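Local coordinates for protein GH127 beta-L-arabinofuranoside (Geobacillus stearothermophilus, PDB 4QK0) that probably hydrolyses terminal beta-L-arabinofuranosyl residues from arabinose-containing sugars, as a family 127 glycoside hydrolase with a mainly helical catalytic domain, at residues A[130-138]-A[227-237]; A[190-199]-A[268-279]. All blocks are in the same frame, centred on the assembly; numbering follows the deposited sequence. Where two conformers were deposited one is given.

Interaction 1: residues A[130-138]-A[227-237]; sequences KRWMNLRDN and YFDQEKEARGE
The guanidinium groups of R136 and R235 come within 3.6 Å of each other, NH2 to NH2, bridged by the carboxylate of E237, which both of them grip. Its OE2 receives R136 NH1 and NH2 end-on, each at 3.1 Å, while its OE1 takes NE and NH2 of R235 side-on. R136 also grips D137 with NE and NH2, one nitrogen to each oxygen, so its flat group is fixed in rotation by two acids; the like charges are probably well compensated. The R235 guanidinium lies against the N134 amide in a stack with planes 6° apart, ND2 3.5 Å above its centre. R235 NH1 donates in plane to a lone pair of M133 O at 2.9 Å.

The carboxylate of E231 accepts from two successive backbone amides of the loop. L135 N gives a bond of 2.9 Å to the syn lone pair of E231 OE2, and R136 N one of 3.0 Å to OE1. The same OE1 accepts R235 NH1 from the opposite face of the carboxylate. With chi1 at 57°, E231 CG sits between its own backbone N and carbonyl carbon, and the extended chain beyond carries the acid to the loop. Nearer the backbone, R136 CG lies over the centre of the F228 ring, 4.0 Å from the centroid in a CH-pi contact, and L135 CB meets the edge of Y227. A water joins M133 O to E231 O.

A Schellman motif with G236 at positive phi follows the last helical turn and leads into E237, whose side chain reaches R136. The contact thus pins the loop between helices 122-126 and 140-158 onto helix 227-234, while W132, hydrogen-bonded to Y173, anchors the loop's other side on helix 162-177.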
loop_
_atom_site.group_PDB
_atom_site.type_symbol
_atom_site.label_atom_id
_atom_site.label_comp_id
_atom_site.label_asym_id
_atom_site.label_seq_id
_atom_site.Cartn_x
_atom_site.Cartn_y
_atom_site.Cartn_z
ATOM N N LYS A 130 -12.434 38.402 5.342
ATOM C CA LYS A 130 -11.259 37.629 4.866
ATOM C C LYS A 130 -11.505 36.888 3.546
ATOM O O LYS A 130 -10.686 36.055 3.143
ATOM C CB LYS A 130 -10.829 36.626 5.943
ATOM C CG LYS A 130 -9.812 37.144 6.947
ATOM C CD LYS A 130 -9.874 38.644 7.128
ATOM C CE LYS A 130 -8.955 39.141 8.239
ATOM N NZ LYS A 130 -9.578 38.978 9.580
ATOM N N ARG A 131 -12.593 37.234 2.847
ATOM C CA ARG A 131 -12.947 36.593 1.621
ATOM C C ARG A 131 -11.890 36.726 0.529
ATOM O O ARG A 131 -11.082 37.657 0.485
ATOM C CB ARG A 131 -14.313 37.022 1.119
ATOM C CG ARG A 131 -14.446 38.484 0.692
ATOM C CD ARG A 131 -15.905 38.822 0.454
ATOM N NE ARG A 131 -16.046 40.209 0.055
ATOM C CZ ARG A 131 -17.173 40.817 -0.347
ATOM N NH1 ARG A 131 -18.321 40.183 -0.458
ATOM N NH2 ARG A 131 -17.110 42.107 -0.698
ATOM N N TRP A 132 -11.840 35.690 -0.283
ATOM C CA TRP A 132 -10.918 35.638 -1.404
ATOM C C TRP A 132 -9.426 35.647 -1.060
ATOM O O TRP A 132 -8.618 35.985 -1.901
ATOM C CB TRP A 132 -11.192 36.813 -2.364
ATOM C CG TRP A 132 -12.644 37.065 -2.799
ATOM C CD1 TRP A 132 -13.278 38.274 -2.830
ATOM C CD2 TRP A 132 -13.577 36.104 -3.323
ATOM N NE1 TRP A 132 -14.572 38.130 -3.349
ATOM C CE2 TRP A 132 -14.765 36.809 -3.669
ATOM C CE3 TRP A 132 -13.533 34.722 -3.539
ATOM C CZ2 TRP A 132 -15.879 36.168 -4.219
ATOM C CZ3 TRP A 132 -14.653 34.079 -4.081
ATOM C CH2 TRP A 132 -15.818 34.802 -4.400
HETATM N N MSE A 133 -9.047 35.281 0.143
HETATM C CA MSE A 133 -7.630 35.262 0.512
HETATM C C MSE A 133 -7.036 33.856 0.503
HETATM O O MSE A 133 -5.834 33.684 0.617
HETATM C CB MSE A 133 -7.423 35.933 1.880
HETATM C CG MSE A 133 -7.810 37.421 1.891
HETATM SE SE MSE A 133 -6.707 38.579 0.724
HETATM C CE MSE A 133 -7.938 39.204 -0.667
ATOM N N ASN A 134 -7.873 32.826 0.381
ATOM C CA ASN A 134 -7.405 31.444 0.296
ATOM C C ASN A 134 -8.268 30.596 -0.616
ATOM O O ASN A 134 -9.026 29.705 -0.208
ATOM C CB ASN A 134 -7.270 30.777 1.677
ATOM C CG ASN A 134 -6.452 29.487 1.602
ATOM O OD1 ASN A 134 -6.253 28.905 0.525
ATOM N ND2 ASN A 134 -5.973 29.040 2.746
ATOM N N LEU A 135 -8.085 30.868 -1.899
ATOM C CA LEU A 135 -8.743 30.113 -2.970
ATOM C C LEU A 135 -8.170 28.728 -3.102
ATOM O O LEU A 135 -8.846 27.824 -3.585
ATOM C CB LEU A 135 -8.590 30.868 -4.313
ATOM C CG LEU A 135 -9.592 32.015 -4.619
ATOM C CD1 LEU A 135 -10.971 31.441 -4.801
ATOM C CD2 LEU A 135 -9.615 33.069 -3.516
ATOM N N ARG A 136 -6.916 28.558 -2.731
ATOM C CA ARG A 136 -6.265 27.236 -2.839
ATOM C C ARG A 136 -7.014 26.204 -1.993
ATOM O O ARG A 136 -7.230 25.098 -2.444
ATOM C CB ARG A 136 -4.816 27.294 -2.369
ATOM C CG ARG A 136 -4.048 26.030 -2.710
ATOM C CD ARG A 136 -2.707 25.970 -1.984
ATOM N NE ARG A 136 -2.914 25.920 -0.563
ATOM C CZ ARG A 136 -1.990 26.184 0.354
ATOM N NH1 ARG A 136 -0.774 26.527 -0.021
ATOM N NH2 ARG A 136 -2.310 26.141 1.665
ATOM N N ASP A 137 -7.463 26.609 -0.806
ATOM C CA ASP A 137 -8.045 25.672 0.147
ATOM C C ASP A 137 -9.496 25.882 0.493
ATOM O O ASP A 137 -10.162 24.909 0.814
ATOM C CB ASP A 137 -7.294 25.737 1.503
ATOM C CG ASP A 137 -5.801 25.445 1.367
ATOM O OD1 ASP A 137 -5.397 24.714 0.431
ATOM O OD2 ASP A 137 -5.048 25.966 2.202
ATOM N N ASN A 138 -9.998 27.118 0.493
ATOM C CA ASN A 138 -11.307 27.330 1.128
ATOM C C ASN A 138 -12.574 27.288 0.243
ATOM O O ASN A 138 -13.659 27.582 0.741
ATOM C CB ASN A 138 -11.262 28.539 1.994
ATOM C CG ASN A 138 -10.326 28.363 3.171
ATOM O OD1 ASN A 138 -9.802 27.294 3.404
ATOM N ND2 ASN A 138 -10.118 29.414 3.901
ATOM N N TYR A 227 -0.500 31.907 -9.088
ATOM C CA TYR A 227 -1.453 32.567 -8.206
ATOM C C TYR A 227 -1.411 32.000 -6.784
ATOM O O TYR A 227 -1.457 32.758 -5.806
ATOM C CB TYR A 227 -2.875 32.489 -8.756
ATOM C CG TYR A 227 -3.865 32.990 -7.755
ATOM C CD1 TYR A 227 -3.837 34.315 -7.320
ATOM C CD2 TYR A 227 -4.794 32.153 -7.200
ATOM C CE1 TYR A 227 -4.709 34.769 -6.350
ATOM C CE2 TYR A 227 -5.673 32.602 -6.250
ATOM C CZ TYR A 227 -5.629 33.900 -5.819
ATOM O OH TYR A 227 -6.534 34.312 -4.890
ATOM N N PHE A 228 -1.335 30.679 -6.641
ATOM C CA PHE A 228 -1.393 30.118 -5.284
ATOM C C PHE A 228 -0.190 30.504 -4.476
ATOM O O PHE A 228 -0.268 30.587 -3.254
ATOM C CB PHE A 228 -1.561 28.573 -5.300
ATOM C CG PHE A 228 -2.872 28.098 -5.846
ATOM C CD1 PHE A 228 -4.064 28.837 -5.669
ATOM C CD2 PHE A 228 -2.947 26.908 -6.511
ATOM C CE1 PHE A 228 -5.281 28.400 -6.143
ATOM C CE2 PHE A 228 -4.176 26.455 -6.996
ATOM C CZ PHE A 228 -5.332 27.202 -6.817
ATOM N N ASP A 229 0.951 30.697 -5.134
ATOM C CA ASP A 229 2.141 31.201 -4.404
ATOM C C ASP A 229 1.947 32.639 -3.976
ATOM O O ASP A 229 2.342 33.019 -2.889
ATOM C CB ASP A 229 3.424 31.074 -5.252
ATOM C CG ASP A 229 3.967 29.660 -5.299
ATOM O OD1 ASP A 229 3.577 28.814 -4.458
ATOM O OD2 ASP A 229 4.757 29.368 -6.223
ATOM N N GLN A 230 1.319 33.440 -4.828
ATOM C CA GLN A 230 1.084 34.852 -4.497
ATOM C C GLN A 230 0.172 34.964 -3.304
ATOM O O GLN A 230 0.478 35.704 -2.389
ATOM C CB GLN A 230 0.514 35.629 -5.696
ATOM C CG GLN A 230 1.445 35.667 -6.915
ATOM C CD GLN A 230 0.800 36.244 -8.174
ATOM O OE1 GLN A 230 -0.363 35.982 -8.497
ATOM N NE2 GLN A 230 1.581 37.015 -8.910
ATOM N N GLU A 231 -0.958 34.254 -3.292
ATOM C CA GLU A 231 -1.869 34.402 -2.131
ATOM C C GLU A 231 -1.295 33.807 -0.857
ATOM O O GLU A 231 -1.520 34.326 0.247
ATOM C CB GLU A 231 -3.293 33.862 -2.405
ATOM C CG GLU A 231 -3.393 32.418 -2.839
ATOM C CD GLU A 231 -4.759 31.797 -2.559
ATOM O OE1 GLU A 231 -4.788 30.601 -2.195
ATOM O OE2 GLU A 231 -5.810 32.488 -2.717
ATOM N N LYS A 232 -0.543 32.736 -1.022
ATOM C CA LYS A 232 0.169 32.087 0.090
ATOM C C LYS A 232 1.129 33.055 0.769
ATOM O O LYS A 232 1.108 33.236 1.971
ATOM C CB LYS A 232 0.924 30.880 -0.469
ATOM C CG LYS A 232 2.009 30.289 0.385
ATOM C CD LYS A 232 2.374 28.848 -0.035
ATOM C CE LYS A 232 3.747 28.719 -0.649
ATOM N NZ LYS A 232 4.352 27.405 -0.285
ATOM N N GLU A 233 1.989 33.654 -0.022
ATOM C CA GLU A 233 2.892 34.733 0.415
ATOM C C GLU A 233 2.140 35.849 1.168
ATOM O O GLU A 233 2.498 36.193 2.276
ATOM C CB GLU A 233 3.604 35.260 -0.847
ATOM C CG GLU A 233 4.273 36.627 -0.756
ATOM C CD GLU A 233 5.708 36.552 -0.286
ATOM O OE1 GLU A 233 6.053 35.561 0.406
ATOM O OE2 GLU A 233 6.468 37.492 -0.605
ATOM N N ALA A 234 1.067 36.376 0.576
ATOM C CA ALA A 234 0.234 37.399 1.220
ATOM C C ALA A 234 -0.391 36.957 2.563
ATOM O O ALA A 234 -0.663 37.799 3.394
ATOM C CB ALA A 234 -0.864 37.868 0.273
ATOM N N ARG A 235 -0.635 35.655 2.764
ATOM C CA ARG A 235 -1.127 35.146 4.058
ATOM C C ARG A 235 0.012 35.002 5.067
ATOM O O ARG A 235 -0.236 34.710 6.233
ATOM C CB ARG A 235 -1.763 33.762 3.917
ATOM C CG ARG A 235 -3.092 33.720 3.225
ATOM C CD ARG A 235 -3.805 32.377 3.464
ATOM N NE ARG A 235 -3.109 31.214 2.885
ATOM C CZ ARG A 235 -3.190 30.807 1.621
ATOM N NH1 ARG A 235 -3.915 31.462 0.708
ATOM N NH2 ARG A 235 -2.529 29.725 1.235
ATOM N N GLY A 236 1.255 35.157 4.616
ATOM C CA GLY A 236 2.420 34.929 5.460
ATOM C C GLY A 236 2.740 33.452 5.702
ATOM O O GLY A 236 3.419 33.103 6.648
ATOM N N GLU A 237 2.271 32.587 4.820
ATOM C CA GLU A 237 2.423 31.165 4.999
ATOM C C GLU A 237 3.727 30.678 4.355
ATOM O O GLU A 237 4.083 31.068 3.247
ATOM C CB GLU A 237 1.167 30.457 4.475
ATOM C CG GLU A 237 1.241 28.945 4.358
ATOM C CD GLU A 237 0.080 28.372 3.549
ATOM O OE1 GLU A 237 -1.058 28.890 3.680
ATOM O OE2 GLU A 237 0.323 27.409 2.766
HETATM O O HOH W 1 -6.234 36.228 -3.301
HETATM O O HOH W 2 -3.927 35.731 0.499
#

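Interaction 2: residues A[190-199]-A[268-279]; sequences GHQEIELALL and RALYMYTAMAGL
E195 OE1 is gripped by E193 N at 2.9 Å and by a water that lies 2.7 Å away and carries the contact across to the facing helix. That water donates to E195 OE1 and to Y271 O, and accepts from L196 N, so a carboxylate, a first-turn amide and a helix carbonyl meet at one buried point. The bend of E195 at chi2 (91°) folds its acid back over the helix start, where it accepts from the amide of E193, the N-cap residue.

In the loop that precedes helix 194-205, G190 and H191 meet R268 of the facing helix, whose chain is extended from CG to NE. Its NE donates to G190 O at 2.9 Å, from 41° above the carbonyl plane. H191 lies across this arginine at about a right angle: R268 CG sits over the centre of the imidazole, 3.5 Å from its centroid, and H191 CD2 covers one face of the guanidinium. The ring is held in place by H191 ND1 donating to Q192 O. That carbonyl oxygen also faces the edge of Y271, 3.2 Å from CD2. Q192 lays its amide along the other helix, OE1 against R268 CB and NE2 near the selenium of M272, with NE2 bonded outside to Q251.

Further on, A275 CB packs 3.5 Å from E195 CB, L196 CD2 rests on Y271 CB, and L199 CD1 lies 3.6 Å from G278 CA, where the absence of a side chain leaves room for it; L199 CD2 then meets L279 CD2. The axes of the segments 194-199 and 268-279 approach to 8.1 Å at 36°. Two neighbouring buried helices running broadly the same way are consistent with the (alpha/alpha)6 barrel of the six-hairpin glycosidases, the clan of the catalytic domain.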
loop_
_atom_site.group_PDB
_atom_site.type_symbol
_atom_site.label_atom_id
_atom_site.label_comp_id
_atom_site.label_asym_id
_atom_site.label_seq_id
_atom_site.Cartn_x
_atom_site.Cartn_y
_atom_site.Cartn_z
ATOM N N GLY A 190 -8.866 26.178 -5.845
ATOM C CA GLY A 190 -8.103 24.952 -5.640
ATOM C C GLY A 190 -8.911 23.739 -5.959
ATOM O O GLY A 190 -8.372 22.688 -6.305
ATOM N N HIS A 191 -10.225 23.895 -5.933
ATOM C CA HIS A 191 -11.086 22.836 -6.383
ATOM C C HIS A 191 -11.988 23.310 -7.504
ATOM O O HIS A 191 -12.979 24.003 -7.270
ATOM C CB HIS A 191 -11.934 22.294 -5.233
ATOM C CG HIS A 191 -12.495 20.940 -5.485
ATOM N ND1 HIS A 191 -13.073 20.580 -6.683
ATOM C CD2 HIS A 191 -12.579 19.841 -4.682
ATOM C CE1 HIS A 191 -13.490 19.322 -6.613
ATOM N NE2 HIS A 191 -13.180 18.850 -5.415
ATOM N N GLN A 192 -11.691 22.812 -8.709
ATOM C CA GLN A 192 -12.436 23.112 -9.860
ATOM C C GLN A 192 -13.870 22.681 -9.698
ATOM O O GLN A 192 -14.175 21.709 -8.995
ATOM C CB GLN A 192 -11.807 22.473 -11.096
ATOM C CG GLN A 192 -10.348 22.790 -11.287
ATOM C CD GLN A 192 -9.400 21.788 -10.615
ATOM O OE1 GLN A 192 -9.575 21.448 -9.455
ATOM N NE2 GLN A 192 -8.401 21.299 -11.365
ATOM N N GLU A 193 -14.755 23.447 -10.332
ATOM C CA GLU A 193 -16.201 23.266 -10.285
ATOM C C GLU A 193 -16.891 24.521 -10.863
ATOM O O GLU A 193 -17.871 24.393 -11.570
ATOM C CB GLU A 193 -16.747 22.981 -8.855
ATOM C CG GLU A 193 -18.204 23.321 -8.602
ATOM C CD GLU A 193 -19.180 22.422 -9.334
ATOM O OE1 GLU A 193 -18.785 21.367 -9.866
ATOM O OE2 GLU A 193 -20.383 22.759 -9.360
ATOM N N ILE A 194 -16.417 25.690 -10.507
ATOM C CA ILE A 194 -17.050 26.950 -10.965
ATOM C C ILE A 194 -17.049 27.018 -12.495
ATOM O O ILE A 194 -18.024 27.486 -13.104
ATOM C CB ILE A 194 -16.365 28.189 -10.356
ATOM C CG1 ILE A 194 -17.165 29.475 -10.625
ATOM C CG2 ILE A 194 -14.966 28.386 -10.888
ATOM C CD1 ILE A 194 -18.527 29.489 -10.020
ATOM N N GLU A 195 -16.034 26.418 -13.109
ATOM C CA GLU A 195 -15.897 26.479 -14.557
ATOM C C GLU A 195 -17.027 25.717 -15.261
ATOM O O GLU A 195 -17.718 26.291 -16.136
ATOM C CB GLU A 195 -14.540 26.009 -14.996
ATOM C CG GLU A 195 -13.415 26.715 -14.286
ATOM C CD GLU A 195 -12.940 26.015 -12.988
ATOM O OE1 GLU A 195 -13.658 25.111 -12.493
ATOM O OE2 GLU A 195 -11.823 26.370 -12.511
ATOM N N LEU A 196 -17.306 24.486 -14.844
ATOM C CA LEU A 196 -18.431 23.771 -15.461
ATOM C C LEU A 196 -19.807 24.367 -15.079
ATOM O O LEU A 196 -20.762 24.313 -15.844
ATOM C CB LEU A 196 -18.360 22.261 -15.168
ATOM C CG LEU A 196 -18.596 21.766 -13.724
ATOM C CD1 LEU A 196 -20.059 21.569 -13.454
ATOM C CD2 LEU A 196 -17.888 20.438 -13.449
ATOM N N ALA A 197 -19.903 24.920 -13.873
ATOM C CA ALA A 197 -21.135 25.484 -13.430
ATOM C C ALA A 197 -21.500 26.729 -14.252
ATOM O O ALA A 197 -22.616 26.896 -14.678
ATOM C CB ALA A 197 -21.029 25.863 -11.952
ATOM N N LEU A 198 -20.532 27.584 -14.454
ATOM C CA LEU A 198 -20.700 28.758 -15.313
ATOM C C LEU A 198 -21.157 28.422 -16.721
ATOM O O LEU A 198 -21.970 29.143 -17.270
ATOM C CB LEU A 198 -19.410 29.587 -15.367
ATOM C CG LEU A 198 -19.132 30.368 -14.103
ATOM C CD1 LEU A 198 -17.750 31.004 -14.110
ATOM C CD2 LEU A 198 -20.196 31.445 -13.873
ATOM N N LEU A 199 -20.714 27.319 -17.295
ATOM C CA LEU A 199 -21.253 26.904 -18.599
ATOM C C LEU A 199 -22.729 26.638 -18.517
ATOM O O LEU A 199 -23.464 26.929 -19.433
ATOM C CB LEU A 199 -20.583 25.639 -19.156
ATOM C CG LEU A 199 -19.090 25.665 -19.377
ATOM C CD1 LEU A 199 -18.608 24.384 -20.070
ATOM C CD2 LEU A 199 -18.735 26.863 -20.240
ATOM N N ARG A 268 -11.225 16.678 -8.739
ATOM C CA ARG A 268 -10.762 17.963 -9.194
ATOM C C ARG A 268 -10.424 17.889 -10.689
ATOM O O ARG A 268 -10.878 18.729 -11.503
ATOM C CB ARG A 268 -9.536 18.412 -8.436
ATOM C CG ARG A 268 -9.826 18.999 -7.077
ATOM C CD ARG A 268 -8.534 19.412 -6.339
ATOM N NE ARG A 268 -8.788 20.127 -5.099
ATOM C CZ ARG A 268 -9.245 19.570 -3.980
ATOM N NH1 ARG A 268 -9.474 18.282 -3.924
ATOM N NH2 ARG A 268 -9.520 20.327 -2.936
ATOM N N ALA A 269 -9.667 16.873 -11.077
ATOM C CA ALA A 269 -9.238 16.759 -12.454
ATOM C C ALA A 269 -10.431 16.609 -13.386
ATOM O O ALA A 269 -10.459 17.216 -14.468
ATOM C CB ALA A 269 -8.281 15.580 -12.629
ATOM N N LEU A 270 -11.342 15.718 -13.031
ATOM C CA LEU A 270 -12.402 15.394 -13.938
ATOM C C LEU A 270 -13.423 16.555 -14.046
ATOM O O LEU A 270 -13.984 16.741 -15.102
ATOM C CB LEU A 270 -13.096 14.126 -13.519
ATOM C CG LEU A 270 -12.251 12.843 -13.576
ATOM C CD1 LEU A 270 -13.056 11.709 -13.029
ATOM C CD2 LEU A 270 -11.793 12.464 -14.932
ATOM N N TYR A 271 -13.623 17.311 -12.975
ATOM C CA TYR A 271 -14.422 18.515 -13.063
ATOM C C TYR A 271 -13.767 19.543 -14.007
ATOM O O TYR A 271 -14.442 20.229 -14.765
ATOM C CB TYR A 271 -14.627 19.153 -11.693
ATOM C CG TYR A 271 -15.655 18.539 -10.802
ATOM C CD1 TYR A 271 -16.337 17.380 -11.142
ATOM C CD2 TYR A 271 -15.977 19.146 -9.576
ATOM C CE1 TYR A 271 -17.302 16.809 -10.286
ATOM C CE2 TYR A 271 -16.915 18.561 -8.713
ATOM C CZ TYR A 271 -17.567 17.396 -9.068
ATOM O OH TYR A 271 -18.515 16.822 -8.227
HETATM N N MSE A 272 -12.454 19.630 -13.956
HETATM C CA MSE A 272 -11.724 20.523 -14.824
HETATM C C MSE A 272 -11.868 20.065 -16.246
HETATM O O MSE A 272 -12.175 20.869 -17.128
HETATM C CB MSE A 272 -10.257 20.636 -14.488
HETATM C CG MSE A 272 -9.540 21.739 -15.290
HETATM SE SE MSE A 272 -7.646 21.817 -14.818
HETATM C CE MSE A 272 -7.226 20.085 -15.625
ATOM N N TYR A 273 -11.707 18.782 -16.490
ATOM C CA TYR A 273 -11.824 18.292 -17.843
ATOM C C TYR A 273 -13.200 18.504 -18.367
ATOM O O TYR A 273 -13.403 18.684 -19.582
ATOM C CB TYR A 273 -11.452 16.820 -17.972
ATOM C CG TYR A 273 -10.075 16.432 -17.380
ATOM C CD1 TYR A 273 -9.037 17.330 -17.276
ATOM C CD2 TYR A 273 -9.860 15.133 -16.930
ATOM C CE1 TYR A 273 -7.806 16.953 -16.758
ATOM C CE2 TYR A 273 -8.625 14.752 -16.414
ATOM C CZ TYR A 273 -7.613 15.664 -16.315
ATOM O OH TYR A 273 -6.418 15.243 -15.794
ATOM N N THR A 274 -14.179 18.365 -17.502
ATOM C CA THR A 274 -15.552 18.479 -17.936
ATOM C C THR A 274 -15.780 19.958 -18.462
ATOM O O THR A 274 -16.351 20.152 -19.507
ATOM C CB THR A 274 -16.479 18.174 -16.787
ATOM O OG1 THR A 274 -16.403 16.782 -16.432
ATOM C CG2 THR A 274 -17.938 18.527 -17.119
ATOM N N ALA A 275 -15.250 20.937 -17.747
ATOM C CA ALA A 275 -15.292 22.315 -18.162
ATOM C C ALA A 275 -14.512 22.536 -19.494
ATOM O O ALA A 275 -15.004 23.181 -20.412
ATOM C CB ALA A 275 -14.786 23.234 -17.088
HETATM N N MSE A 276 -13.331 21.960 -19.585
HETATM C CA MSE A 276 -12.531 22.107 -20.778
HETATM C C MSE A 276 -13.257 21.600 -21.992
HETATM O O MSE A 276 -13.210 22.242 -23.033
HETATM C CB MSE A 276 -11.206 21.377 -20.653
HETATM C CG MSE A 276 -10.328 22.054 -19.601
HETATM SE SE MSE A 276 -8.799 20.857 -19.240
HETATM C CE MSE A 276 -8.008 20.489 -20.988
ATOM N N ALA A 277 -13.938 20.465 -21.875
ATOM C CA ALA A 277 -14.649 19.879 -23.004
ATOM C C ALA A 277 -15.860 20.709 -23.436
ATOM O O ALA A 277 -16.111 20.871 -24.626
ATOM C CB ALA A 277 -15.091 18.483 -22.681
ATOM N N GLY A 278 -16.601 21.216 -22.455
ATOM C CA GLY A 278 -17.703 22.152 -22.698
ATOM C C GLY A 278 -17.230 23.432 -23.403
ATOM O O GLY A 278 -17.858 23.853 -24.339
ATOM N N LEU A 279 -16.125 24.016 -22.964
ATOM C CA LEU A 279 -15.573 25.194 -23.584
ATOM C C LEU A 279 -15.018 24.922 -24.991
ATOM O O LEU A 279 -15.270 25.688 -25.894
ATOM C CB LEU A 279 -14.462 25.776 -22.769
ATOM C CG LEU A 279 -14.890 26.413 -21.461
ATOM C CD1 LEU A 279 -13.661 26.574 -20.559
ATOM C CD2 LEU A 279 -15.591 27.746 -21.685
HETATM O O HOH W 3 -15.095 23.014 -13.382
#

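Both contacts lie in the GH127 catalytic domain, their centres about 21 Å apart. Along the chain the segments alternate, in the order 130-138, 190-199, 227-237, 268-279, so the chain spans enclosed by the two contacts overlap. Interaction 2 is wholly buried, about 14 Å from the chain centre, and joins helices 194-205 and 266-283; interaction 1 is about 30 Å out and partly buried, tying a loop to helix 227-234. They touch directly: L135 O and G190 N lie 2.8 Å apart in a probable hydrogen bond, and F228 CZ packs on G190 CA. The peripheral helix and loop are thereby connected to the loop that leads into helix 194-205, in the interior of the catalytic domain.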